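Local coordinates for protein Proline/betaine transporter, RALF (Rickettsia prowazekii str. Madrid E, PDB 4D7R) that probably promotes guanine nucleotide exchange, being an engineered fusion of the Sec7 domain of Rickettsia RalF with the capping domain of Legionella RalF, at residues Y159-A162 with Y163-M167; L135-S138 with F139-Y143; K53-C56 with T57-Q61. One frame throughout, in Å; residues are numbered along the deposited sequence.

Contact 1: Y159-A162 with Y163-M167; sequences YILA and YQTIM
Tyr163 turns the edge of its ring toward the face of Tyr159, one helical turn earlier. The two make an offset edge-to-face pair, with centroids 5.3 Å apart and planes at 74°. CD2 and CE2 of Tyr163 do the touching, and CD2 comes within 3.7 Å of Tyr159 CE2, nearer the rim of the Tyr159 ring than its middle. The first torsion of Tyr163 explains this: at 81°, CG sits between the backbone N and the carbonyl carbon, and the ring folds back along the preceding turn. There one face lies over Ile160, whose CA is 4.1 Å from the ring centroid in a CH-pi contact. The Ile160 side chain runs alongside in the same direction, with CG2 3.9 Å from Tyr163 CZ. This sits on helix 155-173 of the all-helical Sec7 domain, on a side that meets the capping domain: Trp277 stacks on Tyr163, and Tyr159 OH bonds to Asp133 as well as to Lys275 and Trp277. Since the capping domain comes from Legionella, the tyrosines' contacts with Lys275 and Trp277 join two proteins of the engineered chimera. Thr165 lies farther round the helix, where its OG1 bonds to Leu161 O at 2.7 Å while its N reaches the same oxygen at 3.0 Å from the opposite face of the carbonyl plane. Two donors thus grip one acceptor, satisfying the buried hydroxyl within its helix.

Contact 2: L135-S138 with F139-Y143; sequences LVES and FGTHY
Phe139 sets its CB 3.5 Å from Val136 O, and that carbonyl oxygen lies at the edge of the phenyl ring, near its plane. With CG anti to the backbone N (chi1 166°), the ring itself leads away from the preceding turn, onto Ser115 and Leu116 of helix 112-121 and against the ring of Phe107. Val136 O is in turn taken by Gly140 N at 3.1 Å, an almost straight bond (176°). These are turns of helix 129-146 in the Rickettsia Sec7 domain; in this family the loop carrying the glutamic finger leads into this helix. Thr141 behaves differently from the aromatic residues: its OG1 lies beside its own backbone N, at chi1 -63°, and hangs back over the previous turn. There Thr141 OG1 makes a weak approach of 3.2 Å to Glu137 O, though its proton has another acceptor within reach. Thr141 N binds Glu137 O more firmly, at 3.1 Å. Ser138 and His142 are joined by the backbone bond from His142 N to Ser138 O, at 3.2 Å, while their polar ends turn to outside partners: Ser138 OG to Thr102 OG1 and His142 NE2 to Phe105 O.

Contact 3: K53-C56 with T57-Q61; sequences KKWC and TDNNQ
Over one face of the Trp55 indole lies the amide of Asn59, with ND2 3.0 Å above the plane and toward the rim, closest to CD1 at 3.1 Å. On that face Asn59 CB stands almost squarely above the six-membered ring, 4.1 Å from its centroid, a CH-pi contact. Amide and indole planes are 35° apart, and Cys56 SG lies at the indole edge, in plane. Gln61 comes in obliquely by the far end of the ring, its CG 3.6 Å from Trp55 CZ3. With CG beside its own backbone N (chi1 -66°), Asn59 brings its amide back over the preceding turn, where ND2 bonds to Trp55 O at 3.0 Å, the oxygen lying near the amide plane; Asn59 N reaches that oxygen from the opposite face of the carbonyl plane. Here helix 45-58 of the Rickettsia Sec7 domain ends, and the chain turns through a left-handed Asn60. Gln61 N then bonds back to Cys56 O at 2.8 Å, in the carbonyl plane and on a lone pair, the six-to-one bond of a Schellman motif. Gln61 NE2 adds a bond to Asn59 O. On the exposed side Lys54 NZ forms a weak salt bridge with Asp58 OD2, 3.4 Å apart; Asp58 may partly offset the like charge that Arg51 brings close to Lys54 NZ. Thr57 OG1 bonds to Lys53 O at 2.9 Å from above the carbonyl plane.

Overall arrangement
From the N terminus the chain meets contact 3 first, at the end of helix 45-58, then contact 2 on helix 129-146 and contact 1 on helix 155-173. Contacts 1 and 2 each span about two and a half helical turns, contact 3 a helix end and the turn after it; each closes only a local turn, in series, neither nesting nor crossing. Contacts 1 and 2 sit on successive helices, centres about 11 Å apart: Val136 CG1 touches Ala162 CB at 3.8 Å, and Tyr159 lies against Glu137. Contact 3 stands apart at the surface, nearest atoms about 18 Å from contact 2. All belong to the Rickettsia Sec7 domain; contact 1 also borders the Legionella part.

Contact 1: Y159-A162 with Y163-M167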
ATOM      1  N   TYR A 159     -15.565   7.197  -4.447  1.00 16.61           N
ATOM      2  CA  TYR A 159     -14.291   6.546  -4.733  1.00 16.15           C
ATOM      3  C   TYR A 159     -13.731   7.005  -6.060  1.00 17.15           C
ATOM      4  O   TYR A 159     -12.549   7.323  -6.108  1.00 17.93           O
ATOM      5  CB  TYR A 159     -14.437   5.023  -4.655  1.00 16.78           C
ATOM      6  CG  TYR A 159     -13.233   4.253  -5.150  1.00 14.73           C
ATOM      7  CD1 TYR A 159     -12.086   4.140  -4.372  1.00 16.34           C
ATOM      8  CD2 TYR A 159     -13.259   3.600  -6.379  1.00 15.29           C
ATOM      9  CE1 TYR A 159     -10.986   3.410  -4.813  1.00 13.82           C
ATOM     10  CE2 TYR A 159     -12.165   2.867  -6.830  1.00 15.33           C
ATOM     11  CZ  TYR A 159     -11.042   2.751  -6.032  1.00 15.91           C
ATOM     12  OH  TYR A 159      -9.985   2.005  -6.466  1.00 18.27           O
ATOM     13  N   ILE A 160     -14.565   7.091  -7.118  1.00 15.89           N
ATOM     14  CA  ILE A 160     -14.090   7.558  -8.418  1.00 16.22           C
ATOM     15  C   ILE A 160     -13.656   9.023  -8.304  1.00 18.62           C
ATOM     16  O   ILE A 160     -12.578   9.359  -8.781  1.00 18.58           O
ATOM     17  CB  ILE A 160     -15.103   7.301  -9.561  1.00 19.98           C
ATOM     18  CG1 ILE A 160     -15.432   5.789  -9.640  1.00 20.36           C
ATOM     19  CG2 ILE A 160     -14.544   7.823 -10.922  1.00 20.14           C
ATOM     20  CD1 ILE A 160     -16.799   5.420 -10.144  1.00 27.91           C
ATOM     21  N   LEU A 161     -14.437   9.857  -7.576  1.00 15.65           N
ATOM     22  CA  LEU A 161     -14.092  11.270  -7.376  1.00 14.66           C
ATOM     23  C   LEU A 161     -12.745  11.411  -6.673  1.00 15.45           C
ATOM     24  O   LEU A 161     -11.937  12.243  -7.092  1.00 12.84           O
ATOM     25  CB  LEU A 161     -15.213  11.999  -6.618  1.00 13.85           C
ATOM     26  CG  LEU A 161     -15.010  13.490  -6.316  1.00 19.36           C
ATOM     27  CD1 LEU A 161     -14.980  14.342  -7.589  1.00 19.78           C
ATOM     28  CD2 LEU A 161     -16.078  14.005  -5.404  1.00 20.48           C
ATOM     29  N   ALA A 162     -12.492  10.563  -5.692  1.00 13.19           N
ATOM     30  CA  ALA A 162     -11.262  10.628  -4.937  1.00 13.72           C
ATOM     31  C   ALA A 162     -10.053  10.228  -5.808  1.00 16.83           C
ATOM     32  O   ALA A 162      -9.087  10.923  -5.815  1.00 15.00           O
ATOM     33  CB  ALA A 162     -11.332   9.765  -3.702  1.00 14.80           C
ATOM     34  N   TYR A 163     -10.147   9.125  -6.551  1.00 13.68           N
ATOM     35  CA  TYR A 163      -9.016   8.709  -7.360  1.00 14.16           C
ATOM     36  C   TYR A 163      -8.747   9.661  -8.524  1.00 17.31           C
ATOM     37  O   TYR A 163      -7.607   9.908  -8.832  1.00 17.84           O
ATOM     38  CB  TYR A 163      -8.984   7.218  -7.716  1.00 15.53           C
ATOM     39  CG  TYR A 163      -9.803   6.686  -8.853  1.00 14.87           C
ATOM     40  CD1 TYR A 163      -9.583   7.080 -10.144  1.00 16.11           C
ATOM     41  CD2 TYR A 163     -10.765   5.716  -8.635  1.00 15.39           C
ATOM     42  CE1 TYR A 163     -10.327   6.577 -11.157  1.00 16.88           C
ATOM     43  CE2 TYR A 163     -11.494   5.213  -9.647  1.00 15.06           C
ATOM     44  CZ  TYR A 163     -11.269   5.637 -10.906  1.00 22.89           C
ATOM     45  OH  TYR A 163     -11.986   5.129 -11.912  1.00 27.50           O
ATOM     46  N   GLN A 164      -9.810  10.254  -9.073  1.00 12.92           N
ATOM     47  CA  GLN A 164      -9.672  11.232 -10.151  1.00 12.95           C
ATOM     48  C   GLN A 164      -9.018  12.515  -9.622  1.00 17.54           C
ATOM     49  O   GLN A 164      -8.251  13.134 -10.346  1.00 16.86           O
ATOM     50  CB  GLN A 164     -11.019  11.524 -10.848  1.00 13.92           C
ATOM     51  CG  GLN A 164     -11.568  10.363 -11.675  1.00 17.40           C
ATOM     52  CD  GLN A 164     -11.004  10.254 -13.074  1.00 31.27           C
ATOM     53  OE1 GLN A 164     -10.429  11.194 -13.631  1.00 23.53           O
ATOM     54  NE2 GLN A 164     -11.263   9.128 -13.717  1.00 23.62           N
ATOM     55  N   THR A 165      -9.282  12.882  -8.353  1.00 14.54           N
ATOM     56  CA  THR A 165      -8.733  14.090  -7.714  1.00 14.45           C
ATOM     57  C   THR A 165      -7.247  13.870  -7.451  1.00 16.25           C
ATOM     58  O   THR A 165      -6.438  14.773  -7.658  1.00 15.30           O
ATOM     59  CB  THR A 165      -9.519  14.427  -6.422  1.00 17.02           C
ATOM     60  OG1 THR A 165     -10.874  14.688  -6.741  1.00 14.46           O
ATOM     61  CG2 THR A 165      -8.959  15.636  -5.694  1.00 17.39           C
ATOM     62  N   ILE A 166      -6.902  12.672  -6.956  1.00 13.36           N
ATOM     63  CA  ILE A 166      -5.512  12.279  -6.685  1.00 12.50           C
ATOM     64  C   ILE A 166      -4.709  12.288  -8.015  1.00 16.21           C
ATOM     65  O   ILE A 166      -3.608  12.823  -8.062  1.00 15.41           O
ATOM     66  CB  ILE A 166      -5.490  10.900  -5.960  1.00 13.95           C
ATOM     67  CG1 ILE A 166      -5.983  11.046  -4.496  1.00 13.94           C
ATOM     68  CG2 ILE A 166      -4.101  10.305  -6.011  1.00 13.75           C
ATOM     69  CD1 ILE A 166      -6.359   9.769  -3.798  1.00 19.59           C
ATOM     70  N   MET A 167      -5.293  11.770  -9.101  1.00 14.03           N
ATOM     71  CA  MET A 167      -4.623  11.775 -10.403  1.00 13.11           C
ATOM     72  C   MET A 167      -4.548  13.208 -10.958  1.00 16.16           C
ATOM     73  O   MET A 167      -3.542  13.562 -11.579  1.00 14.97           O
ATOM     74  CB  MET A 167      -5.344  10.849 -11.401  1.00 16.03           C
ATOM     75  CG  MET A 167      -4.894   9.388 -11.329  1.00 19.73           C
ATOM     76  SD  MET A 167      -3.092   9.105 -11.447  1.00 23.60           S
ATOM     77  CE  MET A 167      -2.656   9.987 -12.982  1.00 21.81           C
TER

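Contact 2: L135-S138 with F139-Y143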
ATOM      1  N   LEU A 135      -7.120   2.508   1.630  1.00 12.44           N
ATOM      2  CA  LEU A 135      -7.230   3.763   2.390  1.00 11.04           C
ATOM      3  C   LEU A 135      -8.151   4.770   1.681  1.00 13.56           C
ATOM      4  O   LEU A 135      -9.018   5.399   2.307  1.00 11.06           O
ATOM      5  CB  LEU A 135      -5.842   4.362   2.667  1.00 10.52           C
ATOM      6  CG  LEU A 135      -4.946   3.499   3.575  1.00 13.32           C
ATOM      7  CD1 LEU A 135      -3.483   3.923   3.449  1.00 12.39           C
ATOM      8  CD2 LEU A 135      -5.423   3.536   5.037  1.00 15.21           C
ATOM      9  N   VAL A 136      -7.975   4.907   0.360  1.00  9.62           N
ATOM     10  CA  VAL A 136      -8.810   5.790  -0.450  1.00 10.34           C
ATOM     11  C   VAL A 136     -10.264   5.330  -0.441  1.00 13.67           C
ATOM     12  O   VAL A 136     -11.141   6.177  -0.286  1.00 12.36           O
ATOM     13  CB  VAL A 136      -8.246   5.949  -1.890  1.00 12.70           C
ATOM     14  CG1 VAL A 136      -9.203   6.751  -2.784  1.00 12.96           C
ATOM     15  CG2 VAL A 136      -6.868   6.607  -1.840  1.00 11.37           C
ATOM     16  N   GLU A 137     -10.515   4.016  -0.610  0.50 11.01           N
ATOM     17  CA  GLU A 137     -11.886   3.486  -0.606  0.50 10.24           C
ATOM     18  C   GLU A 137     -12.556   3.740   0.747  0.50 13.78           C
ATOM     19  O   GLU A 137     -13.736   4.092   0.775  0.50 13.11           O
ATOM     20  CB  GLU A 137     -11.903   1.993  -0.973  0.50 11.25           C
ATOM     21  CG  GLU A 137     -13.307   1.477  -1.277  0.50 15.74           C
ATOM     22  CD  GLU A 137     -13.471  -0.024  -1.384  0.50 34.90           C
ATOM     23  OE1 GLU A 137     -12.521  -0.695  -1.846  0.50 42.95           O
ATOM     24  OE2 GLU A 137     -14.584  -0.520  -1.096  0.50 24.24           O
ATOM     25  N   SER A 138     -11.790   3.624   1.860  1.00 10.12           N
ATOM     26  CA  SER A 138     -12.307   3.881   3.222  1.00  9.63           C
ATOM     27  C   SER A 138     -12.763   5.335   3.378  1.00 13.12           C
ATOM     28  O   SER A 138     -13.869   5.575   3.884  1.00 12.20           O
ATOM     29  CB  SER A 138     -11.275   3.515   4.284  1.00  9.66           C
ATOM     30  OG  SER A 138     -11.881   3.666   5.562  1.00 13.13           O
ATOM     31  N   PHE A 139     -11.965   6.276   2.833  1.00 10.63           N
ATOM     32  CA  PHE A 139     -12.286   7.699   2.883  1.00 10.90           C
ATOM     33  C   PHE A 139     -13.613   7.957   2.153  1.00 16.75           C
ATOM     34  O   PHE A 139     -14.522   8.554   2.735  1.00 16.83           O
ATOM     35  CB  PHE A 139     -11.163   8.570   2.272  1.00 12.29           C
ATOM     36  CG  PHE A 139     -11.685   9.969   2.037  1.00 12.58           C
ATOM     37  CD1 PHE A 139     -11.858  10.851   3.100  1.00 14.67           C
ATOM     38  CD2 PHE A 139     -12.136  10.356   0.780  1.00 13.98           C
ATOM     39  CE1 PHE A 139     -12.465  12.105   2.905  1.00 14.88           C
ATOM     40  CE2 PHE A 139     -12.763  11.599   0.587  1.00 16.06           C
ATOM     41  CZ  PHE A 139     -12.900  12.475   1.643  1.00 13.93           C
ATOM     42  N   GLY A 140     -13.681   7.552   0.882  1.00 16.00           N
ATOM     43  CA  GLY A 140     -14.867   7.775   0.045  1.00 14.98           C
ATOM     44  C   GLY A 140     -16.161   7.274   0.657  1.00 16.19           C
ATOM     45  O   GLY A 140     -17.140   8.018   0.772  1.00 14.19           O
ATOM     46  N   THR A 141     -16.175   6.008   1.082  1.00 14.07           N
ATOM     47  CA  THR A 141     -17.338   5.424   1.723  1.00 14.23           C
ATOM     48  C   THR A 141     -17.833   6.245   2.928  1.00 17.70           C
ATOM     49  O   THR A 141     -19.035   6.523   3.039  1.00 15.59           O
ATOM     50  CB  THR A 141     -17.060   3.945   2.034  1.00 21.30           C
ATOM     51  OG1 THR A 141     -16.860   3.275   0.787  1.00 17.06           O
ATOM     52  CG2 THR A 141     -18.220   3.274   2.805  1.00 23.49           C
ATOM     53  N   HIS A 142     -16.914   6.620   3.833  1.00 14.72           N
ATOM     54  CA  HIS A 142     -17.311   7.361   5.031  1.00 14.80           C
ATOM     55  C   HIS A 142     -17.765   8.794   4.723  1.00 16.98           C
ATOM     56  O   HIS A 142     -18.739   9.272   5.342  1.00 15.23           O
ATOM     57  CB  HIS A 142     -16.208   7.332   6.109  1.00 15.85           C
ATOM     58  CG  HIS A 142     -16.569   8.086   7.366  1.00 20.03           C
ATOM     59  ND1 HIS A 142     -17.645   7.702   8.161  1.00 22.40           N
ATOM     60  CD2 HIS A 142     -15.993   9.182   7.915  1.00 22.92           C
ATOM     61  CE1 HIS A 142     -17.673   8.562   9.168  1.00 22.75           C
ATOM     62  NE2 HIS A 142     -16.724   9.494   9.047  1.00 23.15           N
ATOM     63  N   TYR A 143     -17.101   9.457   3.746  1.00 13.94           N
ATOM     64  CA  TYR A 143     -17.488  10.813   3.379  1.00 13.48           C
ATOM     65  C   TYR A 143     -18.911  10.821   2.808  1.00 18.09           C
ATOM     66  O   TYR A 143     -19.717  11.657   3.189  1.00 18.60           O
ATOM     67  CB  TYR A 143     -16.473  11.491   2.432  1.00 14.11           C
ATOM     68  CG  TYR A 143     -16.923  12.899   2.103  1.00 15.54           C
ATOM     69  CD1 TYR A 143     -17.805  13.141   1.049  1.00 16.68           C
ATOM     70  CD2 TYR A 143     -16.588  13.970   2.931  1.00 17.68           C
ATOM     71  CE1 TYR A 143     -18.317  14.412   0.813  1.00 17.74           C
ATOM     72  CE2 TYR A 143     -17.038  15.261   2.659  1.00 18.89           C
ATOM     73  CZ  TYR A 143     -17.928  15.470   1.615  1.00 21.70           C
ATOM     74  OH  TYR A 143     -18.409  16.719   1.324  1.00 17.30           O
TER

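Contact 3: K53-C56 with T57-Q61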
ATOM      1  N   LYS A  53      -4.890  -5.874  22.579  1.00 25.60           N
ATOM      2  CA  LYS A  53      -5.621  -7.147  22.607  1.00 26.71           C
ATOM      3  C   LYS A  53      -5.653  -7.638  24.056  1.00 31.35           C
ATOM      4  O   LYS A  53      -6.731  -7.883  24.590  1.00 29.84           O
ATOM      5  CB  LYS A  53      -4.943  -8.210  21.714  1.00 28.70           C
ATOM      6  CG  LYS A  53      -5.176  -8.003  20.217  1.00 32.69           C
ATOM      7  CD  LYS A  53      -4.362  -8.968  19.362  1.00 32.02           C
ATOM      8  CE  LYS A  53      -4.739  -8.862  17.901  1.00 37.45           C
ATOM      9  NZ  LYS A  53      -6.058  -9.509  17.623  1.00 37.97           N
ATOM     10  N   LYS A  54      -4.465  -7.697  24.708  1.00 30.60           N
ATOM     11  CA  LYS A  54      -4.300  -8.117  26.112  1.00 30.83           C
ATOM     12  C   LYS A  54      -5.161  -7.275  27.069  1.00 35.55           C
ATOM     13  O   LYS A  54      -5.898  -7.845  27.867  1.00 36.92           O
ATOM     14  CB  LYS A  54      -2.812  -8.066  26.521  1.00 33.71           C
ATOM     15  CG  LYS A  54      -2.524  -8.630  27.918  1.00 45.52           C
ATOM     16  CD  LYS A  54      -1.102  -8.305  28.381  1.00 54.17           C
ATOM     17  CE  LYS A  54      -0.828  -8.699  29.818  1.00 67.81           C
ATOM     18  NZ  LYS A  54      -1.594  -7.883  30.798  1.00 77.91           N
ATOM     19  N   TRP A  55      -5.092  -5.956  27.000  1.00 30.67           N
ATOM     20  CA  TRP A  55      -5.897  -5.075  27.835  1.00 29.26           C
ATOM     21  C   TRP A  55      -7.347  -5.172  27.581  1.00 29.61           C
ATOM     22  O   TRP A  55      -8.074  -5.161  28.497  1.00 28.21           O
ATOM     23  CB  TRP A  55      -5.454  -3.653  27.690  1.00 27.19           C
ATOM     24  CG  TRP A  55      -6.120  -2.545  28.539  1.00 27.80           C
ATOM     25  CD1 TRP A  55      -5.664  -2.021  29.729  1.00 31.45           C
ATOM     26  CD2 TRP A  55      -7.295  -1.817  28.231  1.00 26.53           C
ATOM     27  NE1 TRP A  55      -6.474  -1.043  30.156  1.00 30.26           N
ATOM     28  CE2 TRP A  55      -7.491  -0.891  29.263  1.00 30.70           C
ATOM     29  CE3 TRP A  55      -8.188  -1.838  27.185  1.00 26.72           C
ATOM     30  CZ2 TRP A  55      -8.553  -0.017  29.268  1.00 29.58           C
ATOM     31  CZ3 TRP A  55      -9.231  -0.976  27.212  1.00 27.55           C
ATOM     32  CH2 TRP A  55      -9.403  -0.084  28.235  1.00 29.08           C
ATOM     33  N   CYS A  56      -7.776  -5.212  26.310  1.00 26.17           N
ATOM     34  CA  CYS A  56      -9.199  -5.371  25.980  1.00 25.01           C
ATOM     35  C   CYS A  56      -9.760  -6.711  26.522  1.00 31.66           C
ATOM     36  O   CYS A  56     -10.892  -6.748  26.969  1.00 31.50           O
ATOM     37  CB  CYS A  56      -9.443  -5.213  24.486  1.00 23.79           C
ATOM     38  SG  CYS A  56      -9.219  -3.516  23.876  1.00 26.12           S
ATOM     39  N   THR A  57      -8.945  -7.780  26.528  1.00 31.41           N
ATOM     40  CA  THR A  57      -9.329  -9.097  27.062  1.00 32.25           C
ATOM     41  C   THR A  57      -9.562  -8.980  28.574  1.00 37.79           C
ATOM     42  O   THR A  57     -10.621  -9.379  29.060  1.00 38.29           O
ATOM     43  CB  THR A  57      -8.265 -10.169  26.695  1.00 37.83           C
ATOM     44  OG1 THR A  57      -8.180 -10.283  25.279  1.00 39.61           O
ATOM     45  CG2 THR A  57      -8.584 -11.547  27.278  1.00 35.70           C
ATOM     46  N   ASP A  58      -8.587  -8.396  29.299  1.00 34.79           N
ATOM     47  CA  ASP A  58      -8.630  -8.228  30.762  1.00 35.05           C
ATOM     48  C   ASP A  58      -9.704  -7.247  31.221  1.00 38.00           C
ATOM     49  O   ASP A  58     -10.339  -7.486  32.248  1.00 40.61           O
ATOM     50  CB  ASP A  58      -7.253  -7.796  31.300  1.00 36.76           C
ATOM     51  CG  ASP A  58      -6.082  -8.677  30.888  1.00 44.47           C
ATOM     52  OD1 ASP A  58      -6.316  -9.862  30.547  1.00 44.55           O
ATOM     53  OD2 ASP A  58      -4.933  -8.180  30.898  1.00 47.23           O
ATOM     54  N   ASN A  59      -9.924  -6.159  30.465  1.00 31.14           N
ATOM     55  CA  ASN A  59     -10.913  -5.128  30.804  1.00 29.74           C
ATOM     56  C   ASN A  59     -12.267  -5.273  30.106  1.00 31.94           C
ATOM     57  O   ASN A  59     -13.090  -4.358  30.197  1.00 30.52           O
ATOM     58  CB  ASN A  59     -10.327  -3.719  30.591  1.00 25.85           C
ATOM     59  CG  ASN A  59      -9.195  -3.417  31.536  1.00 41.94           C
ATOM     60  OD1 ASN A  59      -9.403  -3.070  32.705  1.00 35.90           O
ATOM     61  ND2 ASN A  59      -7.980  -3.662  31.086  1.00 33.21           N
ATOM     62  N   ASN A  60     -12.514  -6.421  29.441  1.00 29.58           N
ATOM     63  CA  ASN A  60     -13.754  -6.692  28.687  1.00 30.58           C
ATOM     64  C   ASN A  60     -14.124  -5.555  27.700  1.00 33.45           C
ATOM     65  O   ASN A  60     -15.263  -5.044  27.693  1.00 33.05           O
ATOM     66  CB  ASN A  60     -14.927  -7.069  29.599  1.00 37.68           C
ATOM     67  CG  ASN A  60     -15.950  -7.944  28.908  1.00 74.33           C
ATOM     68  OD1 ASN A  60     -15.680  -9.101  28.555  1.00 71.90           O
ATOM     69  ND2 ASN A  60     -17.148  -7.410  28.694  1.00 67.92           N
ATOM     70  N   GLN A  61     -13.135  -5.134  26.902  1.00 28.32           N
ATOM     71  CA  GLN A  61     -13.337  -4.051  25.922  1.00 25.95           C
ATOM     72  C   GLN A  61     -13.226  -4.542  24.494  1.00 27.82           C
ATOM     73  O   GLN A  61     -12.778  -5.666  24.276  1.00 28.21           O
ATOM     74  CB  GLN A  61     -12.373  -2.860  26.202  1.00 26.50           C
ATOM     75  CG  GLN A  61     -12.529  -2.257  27.626  1.00 24.30           C
ATOM     76  CD  GLN A  61     -13.917  -1.682  27.896  1.00 32.01           C
ATOM     77  OE1 GLN A  61     -14.461  -0.886  27.118  1.00 26.54           O
ATOM     78  NE2 GLN A  61     -14.524  -2.075  29.005  1.00 27.11           N
TER